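Uncharacterized NTF2-like protein (Cytophaga hutchinsonii ATCC 33406, PDB 3F14) is of unknown function but has the NTF2-like, SnoaL-type fold, whose cone-shaped cavity in relatives binds small molecules or houses a catalytic site. Local coordinates at residues Q11-G16 with L61-V66; N26-N32 with T103-S109. All coordinates share one frame; numbering follows the deposited sequence. Where two conformers were deposited one is given.

Contact 1: residues Q11-G16 with L61-V66; sequences QHFSSG and LTNDNV
The carboxamide nitrogen of N63 spends its two N-H groups on two oxygens of Q11. Its straighter bond runs to the side-chain oxygen, N63 ND2 to Q11 OE1 at 2.9 Å, with 165° at the hydrogen. The two amide planes stand 65° apart, so although OE1 lies close to the amide plane of N63, the donor reaches it from above the Q11 carbonyl plane. The other bond, N63 ND2 to the backbone O of Q11 at 3.1 Å, is more bent but meets a lone pair in the carbonyl plane. That same oxygen, in the helix's last turn, also accepts the helical bond from S15 N, and its two donors tie the strand amide to the end of helix 2-14. The opposite end of the N63 amide, OD1, lies against S14 CB at 3.4 Å and is bonded by Y93 OH, which fixes the flip of the amide. A bend at chi2 (-75°) folds Q11 back alongside N63 and leaves its NE2 3.5 Å from V66 CG2. Two residues before N63, the branched end of L61 packs under the helix terminus, its CD2 3.5 Å from S14 O. Here G16, with positive phi, closes a Schellman motif, a backbone shape that glycine adopts without strain. The whole is an N-terminal helix laid on the concave face of a curved sheet, as in NTF2-like α+β cones.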
loop_
_atom_site.group_PDB
_atom_site.type_symbol
_atom_site.label_atom_id
_atom_site.label_comp_id
_atom_site.label_asym_id
_atom_site.label_seq_id
_atom_site.Cartn_x
_atom_site.Cartn_y
_atom_site.Cartn_z
ATOM N N GLN A 11 -6.502 -13.062 -1.287
ATOM C CA GLN A 11 -7.249 -12.862 -2.517
ATOM C C GLN A 11 -8.739 -12.713 -2.274
ATOM O O GLN A 11 -9.359 -11.804 -2.816
ATOM C CB GLN A 11 -7.026 -14.018 -3.477
ATOM C CG GLN A 11 -5.637 -14.070 -4.107
ATOM C CD GLN A 11 -5.433 -13.026 -5.193
ATOM O OE1 GLN A 11 -6.395 -12.556 -5.804
ATOM N NE2 GLN A 11 -4.159 -12.684 -5.465
ATOM N N HIS A 12 -9.309 -13.590 -1.447
ATOM C CA HIS A 12 -10.733 -13.508 -1.139
ATOM C C HIS A 12 -11.097 -12.233 -0.421
ATOM O O HIS A 12 -12.015 -11.536 -0.819
ATOM C CB HIS A 12 -11.170 -14.689 -0.279
ATOM C CG HIS A 12 -11.428 -15.936 -1.057
ATOM N ND1 HIS A 12 -10.501 -16.954 -1.170
ATOM C CD2 HIS A 12 -12.518 -16.324 -1.757
ATOM C CE1 HIS A 12 -11.025 -17.935 -1.895
ATOM N NE2 HIS A 12 -12.246 -17.577 -2.264
ATOM N N PHE A 13 -10.339 -11.847 0.616
ATOM C CA PHE A 13 -10.686 -10.620 1.331
ATOM C C PHE A 13 -10.551 -9.394 0.422
ATOM O O PHE A 13 -11.442 -8.555 0.391
ATOM C CB PHE A 13 -9.820 -10.450 2.607
ATOM C CG PHE A 13 -10.302 -9.316 3.512
ATOM C CD1 PHE A 13 -9.962 -8.003 3.288
ATOM C CD2 PHE A 13 -11.137 -9.617 4.602
ATOM C CE1 PHE A 13 -10.458 -6.992 4.084
ATOM C CE2 PHE A 13 -11.604 -8.626 5.419
ATOM C CZ PHE A 13 -11.300 -7.301 5.152
ATOM N N SER A 14 -9.452 -9.306 -0.340
ATOM C CA SER A 14 -9.210 -8.117 -1.149
ATOM C C SER A 14 -10.262 -7.935 -2.248
ATOM O O SER A 14 -10.574 -6.833 -2.643
ATOM C CB SER A 14 -7.794 -8.132 -1.751
ATOM O OG SER A 14 -6.824 -7.702 -0.760
ATOM N N SER A 15 -10.776 -9.049 -2.756
ATOM C CA SER A 15 -11.778 -9.021 -3.810
ATOM C C SER A 15 -13.203 -8.834 -3.231
ATOM O O SER A 15 -14.184 -8.791 -4.001
ATOM C CB SER A 15 -11.660 -10.275 -4.725
ATOM O OG SER A 15 -11.928 -11.407 -3.987
ATOM N N GLY A 16 -13.335 -8.626 -1.918
ATOM C CA GLY A 16 -14.619 -8.351 -1.276
ATOM C C GLY A 16 -15.415 -9.521 -0.801
ATOM O O GLY A 16 -16.517 -9.315 -0.303
ATOM N N LEU A 61 -14.408 -5.979 -8.365
ATOM C CA LEU A 61 -13.086 -5.873 -7.775
ATOM C C LEU A 61 -12.097 -6.759 -8.512
ATOM O O LEU A 61 -12.412 -7.906 -8.819
ATOM C CB LEU A 61 -13.115 -6.188 -6.278
ATOM C CG LEU A 61 -13.937 -5.206 -5.416
ATOM C CD1 LEU A 61 -15.426 -5.618 -5.250
ATOM C CD2 LEU A 61 -13.273 -5.022 -4.040
ATOM N N THR A 62 -10.919 -6.236 -8.806
ATOM C CA THR A 62 -9.888 -6.945 -9.547
ATOM C C THR A 62 -8.558 -6.786 -8.828
ATOM O O THR A 62 -8.070 -5.687 -8.678
ATOM C CB THR A 62 -9.757 -6.345 -10.961
ATOM O OG1 THR A 62 -11.043 -6.408 -11.597
ATOM C CG2 THR A 62 -8.704 -7.109 -11.823
ATOM N N ASN A 63 -8.031 -7.888 -8.334
ATOM C CA ASN A 63 -6.715 -7.900 -7.706
ATOM C C ASN A 63 -5.628 -7.976 -8.808
ATOM O O ASN A 63 -5.719 -8.805 -9.710
ATOM C CB ASN A 63 -6.604 -9.085 -6.754
ATOM C CG ASN A 63 -7.548 -9.006 -5.568
ATOM O OD1 ASN A 63 -7.970 -7.917 -5.155
ATOM N ND2 ASN A 63 -7.862 -10.176 -4.998
ATOM N N ASP A 64 -4.741 -6.970 -8.822
ATOM C CA ASP A 64 -3.763 -6.720 -9.908
ATOM C C ASP A 64 -2.330 -7.239 -9.650
ATOM O O ASP A 64 -1.613 -7.562 -10.596
ATOM C CB ASP A 64 -3.593 -5.194 -10.152
ATOM C CG ASP A 64 -4.836 -4.486 -10.663
ATOM O OD1 ASP A 64 -5.724 -5.093 -11.311
ATOM O OD2 ASP A 64 -4.891 -3.252 -10.436
ATOM N N ASN A 65 -1.883 -7.251 -8.389
ATOM C CA ASN A 65 -0.467 -7.512 -8.058
ATOM C C ASN A 65 -0.335 -8.065 -6.625
ATOM O O ASN A 65 -1.199 -7.737 -5.800
ATOM C CB ASN A 65 0.314 -6.201 -8.203
ATOM C CG ASN A 65 1.813 -6.373 -8.018
ATOM O OD1 ASN A 65 2.428 -7.269 -8.608
ATOM N ND2 ASN A 65 2.420 -5.482 -7.224
ATOM N N VAL A 66 0.688 -8.891 -6.328
ATOM C CA VAL A 66 0.815 -9.495 -5.031
ATOM C C VAL A 66 2.290 -9.505 -4.632
ATOM O O VAL A 66 3.163 -9.868 -5.436
ATOM C CB VAL A 66 0.370 -10.977 -5.024
ATOM C CG1 VAL A 66 0.597 -11.622 -3.609
ATOM C CG2 VAL A 66 -1.053 -11.144 -5.476
#

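Contact 2: residues N26-N32 with T103-S109; sequences NDIIEWN and TIKTITS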
loop_
_atom_site.group_PDB
_atom_site.type_symbol
_atom_site.label_atom_id
_atom_site.label_comp_id
_atom_site.label_asym_id
_atom_site.label_seq_id
_atom_site.Cartn_x
_atom_site.Cartn_y
_atom_site.Cartn_z
ATOM N N ASN A 26 -8.175 -13.839 13.220
ATOM C CA ASN A 26 -7.722 -13.967 14.607
ATOM C C ASN A 26 -8.784 -13.390 15.550
ATOM O O ASN A 26 -9.459 -12.418 15.236
ATOM C CB ASN A 26 -6.379 -13.267 14.758
ATOM C CG ASN A 26 -5.665 -13.609 16.047
ATOM O OD1 ASN A 26 -5.906 -12.997 17.084
ATOM N ND2 ASN A 26 -4.784 -14.602 15.982
ATOM N N ASP A 27 -8.868 -13.929 16.765
ATOM C CA ASP A 27 -9.804 -13.410 17.773
ATOM C C ASP A 27 -9.640 -11.888 17.959
ATOM O O ASP A 27 -10.637 -11.214 18.208
ATOM C CB ASP A 27 -9.611 -14.131 19.107
ATOM C CG ASP A 27 -10.178 -15.526 19.090
ATOM O OD1 ASP A 27 -11.335 -15.676 18.621
ATOM O OD2 ASP A 27 -9.461 -16.453 19.491
ATOM N N ILE A 28 -8.424 -11.377 17.864
ATOM C CA ILE A 28 -8.188 -9.933 18.067
ATOM C C ILE A 28 -7.733 -9.236 16.794
ATOM O O ILE A 28 -7.001 -8.277 16.842
ATOM C CB ILE A 28 -7.268 -9.649 19.284
ATOM C CG1 ILE A 28 -5.901 -10.309 19.102
ATOM C CG2 ILE A 28 -7.964 -10.150 20.579
ATOM C CD1 ILE A 28 -4.846 -9.828 20.152
ATOM N N ILE A 29 -8.183 -9.744 15.667
ATOM C CA ILE A 29 -7.940 -9.097 14.382
ATOM C C ILE A 29 -8.220 -7.613 14.429
ATOM O O ILE A 29 -9.161 -7.165 15.043
ATOM C CB ILE A 29 -8.771 -9.769 13.277
ATOM C CG1 ILE A 29 -8.472 -9.157 11.868
ATOM C CG2 ILE A 29 -10.302 -9.688 13.544
ATOM C CD1 ILE A 29 -9.075 -9.978 10.689
ATOM N N GLU A 30 -7.394 -6.827 13.732
ATOM C CA GLU A 30 -7.697 -5.421 13.536
ATOM C C GLU A 30 -7.698 -5.133 12.031
ATOM O O GLU A 30 -6.839 -5.639 11.317
ATOM C CB GLU A 30 -6.643 -4.529 14.200
ATOM C CG GLU A 30 -6.598 -4.751 15.668
ATOM C CD GLU A 30 -5.719 -3.747 16.432
ATOM O OE1 GLU A 30 -5.204 -2.785 15.805
ATOM O OE2 GLU A 30 -5.550 -3.990 17.649
ATOM N N TRP A 31 -8.654 -4.332 11.582
ATOM C CA TRP A 31 -8.691 -3.795 10.229
ATOM C C TRP A 31 -8.528 -2.303 10.324
ATOM O O TRP A 31 -9.409 -1.604 10.786
ATOM C CB TRP A 31 -9.976 -4.155 9.503
ATOM C CG TRP A 31 -9.987 -3.807 8.010
ATOM C CD1 TRP A 31 -8.935 -3.453 7.259
ATOM C CD2 TRP A 31 -11.102 -3.902 7.104
ATOM N NE1 TRP A 31 -9.318 -3.276 5.955
ATOM C CE2 TRP A 31 -10.648 -3.555 5.818
ATOM C CE3 TRP A 31 -12.443 -4.264 7.251
ATOM C CZ2 TRP A 31 -11.498 -3.519 4.698
ATOM C CZ3 TRP A 31 -13.293 -4.209 6.141
ATOM C CH2 TRP A 31 -12.815 -3.869 4.882
ATOM N N ASN A 32 -7.355 -1.812 9.887
ATOM C CA ASN A 32 -6.991 -0.410 9.842
ATOM C C ASN A 32 -7.274 0.101 8.422
ATOM O O ASN A 32 -6.500 -0.158 7.513
ATOM C CB ASN A 32 -5.536 -0.222 10.216
ATOM C CG ASN A 32 -5.115 1.227 10.199
ATOM O OD1 ASN A 32 -5.912 2.108 9.937
ATOM N ND2 ASN A 32 -3.850 1.465 10.474
ATOM N N THR A 103 -4.025 -17.496 10.834
ATOM C CA THR A 103 -5.058 -16.531 11.131
ATOM C C THR A 103 -4.618 -15.167 10.621
ATOM O O THR A 103 -3.413 -14.895 10.545
ATOM C CB THR A 103 -5.397 -16.448 12.638
ATOM O OG1 THR A 103 -4.310 -15.823 13.349
ATOM C CG2 THR A 103 -5.719 -17.890 13.170
ATOM N N ILE A 104 -5.596 -14.343 10.264
ATOM C CA ILE A 104 -5.307 -12.940 9.883
ATOM C C ILE A 104 -5.226 -12.178 11.176
ATOM O O ILE A 104 -6.237 -12.086 11.912
ATOM C CB ILE A 104 -6.379 -12.294 9.021
ATOM C CG1 ILE A 104 -6.639 -13.105 7.733
ATOM C CG2 ILE A 104 -5.970 -10.869 8.710
ATOM C CD1 ILE A 104 -7.819 -12.523 6.913
ATOM N N LYS A 105 -4.065 -11.601 11.456
ATOM C CA LYS A 105 -3.868 -10.813 12.651
ATOM C C LYS A 105 -4.217 -9.335 12.449
ATOM O O LYS A 105 -4.924 -8.702 13.261
ATOM C CB LYS A 105 -2.428 -10.966 13.152
ATOM C CG LYS A 105 -2.185 -10.404 14.507
ATOM C CD LYS A 105 -2.930 -11.176 15.599
ATOM C CE LYS A 105 -2.591 -10.695 17.023
ATOM N NZ LYS A 105 -1.147 -10.886 17.319
ATOM N N THR A 106 -3.742 -8.794 11.338
ATOM C CA THR A 106 -4.068 -7.414 10.952
ATOM C C THR A 106 -4.254 -7.300 9.462
ATOM O O THR A 106 -3.621 -8.020 8.686
ATOM C CB THR A 106 -3.019 -6.384 11.403
ATOM O OG1 THR A 106 -1.808 -6.591 10.686
ATOM C CG2 THR A 106 -2.721 -6.480 12.898
ATOM N N ILE A 107 -5.151 -6.382 9.070
ATOM C CA ILE A 107 -5.345 -5.940 7.702
ATOM C C ILE A 107 -5.192 -4.417 7.721
ATOM O O ILE A 107 -5.786 -3.774 8.574
ATOM C CB ILE A 107 -6.725 -6.313 7.125
ATOM C CG1 ILE A 107 -7.023 -7.795 7.392
ATOM C CG2 ILE A 107 -6.739 -5.926 5.614
ATOM C CD1 ILE A 107 -8.426 -8.222 6.958
ATOM N N THR A 108 -4.378 -3.864 6.812
ATOM C CA THR A 108 -4.240 -2.411 6.650
ATOM C C THR A 108 -4.600 -2.065 5.210
ATOM O O THR A 108 -3.987 -2.633 4.296
ATOM C CB THR A 108 -2.814 -1.966 6.972
ATOM O OG1 THR A 108 -2.421 -2.429 8.278
ATOM C CG2 THR A 108 -2.719 -0.408 6.933
ATOM N N SER A 109 -5.588 -1.200 4.994
ATOM C CA SER A 109 -6.031 -0.904 3.622
ATOM C C SER A 109 -5.864 0.576 3.304
ATOM O O SER A 109 -6.374 1.441 4.020
ATOM C CB SER A 109 -7.474 -1.303 3.442
ATOM O OG SER A 109 -7.706 -2.704 3.622
HETATM O O HOH W 1 -4.426 -7.936 15.913
HETATM O O HOH W 2 -1.972 -0.856 10.537
#
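N26 and T103 meet through their side chains: N26 ND2 gives T103 OG1 a nearly straight bond of 2.9 Å (175°), with the hydroxyl in the amide plane. With CG anti to the backbone N (chi1 -166°), the N26 amide also lies alongside K105, whose CD is 3.7 Å from N26 CG. At the other end, W31 NE1 donates in its ring plane to S109 OG at 2.9 Å, satisfying the buried indole N-H, while W31 CD1 rests on I107 CB at 3.6 Å. N26 N bonds I104 O, and beyond it the strands run parallel, 7° apart; E30 N bonds K105 O, E30 O takes I107 N, I107 O takes N32 N, and N32 O takes S109 N. I29 CD1 packs on I104 CG2 at 3.8 Å, branched residues suited to the face under the helices, whereas E30, T106, N32 and T108 occupy the other face, where a water joins N32 ND2 to T108 OG1.

Second-shell partners hold the polar ends: D95 bonds S109 OG, E100 pairs with K105 NZ, and the E100 carbonyl bonds T103 OG1. N26 OD1 receives I28 N at 3.1 Å, an Asx turn at the corner before the strand. An alanine in place of N26 would probably leave T103 OG1 without this donor and the N-H of I28 without its acceptor, making the corner less well defined. The chemistry thus implies a backbone-bonded sheet reinforced by side-chain bonds at both ends: N26 joins the strands through ND2 and shapes the turn through OD1, while the in-plane bond from W31 to S109 probably limits how the indole can turn.

Both contacts use one curved sheet, but differently. Contact 2 pairs neighbouring parallel strands within it through regular backbone bonds, whereas contact 1 seats the end of helix 2-14 on strand 60-68, at the sheet's edge within this chain, through the carboxamides of N63 and Q11, a helix carbonyl and some packing. Each is partly buried; contact 1 centres on polar amides, whereas contact 2 has a helix-covered apolar face and a more polar opposite face. Their centres lie about 16 Å apart, yet they touch through F13, whose CZ is 3.5 Å from I107 CD1 and whose ring meets W31 edge-to-face. D95 links them too, bonding S109 OG and also S14 OG, whose stronger partner is Y97 OH.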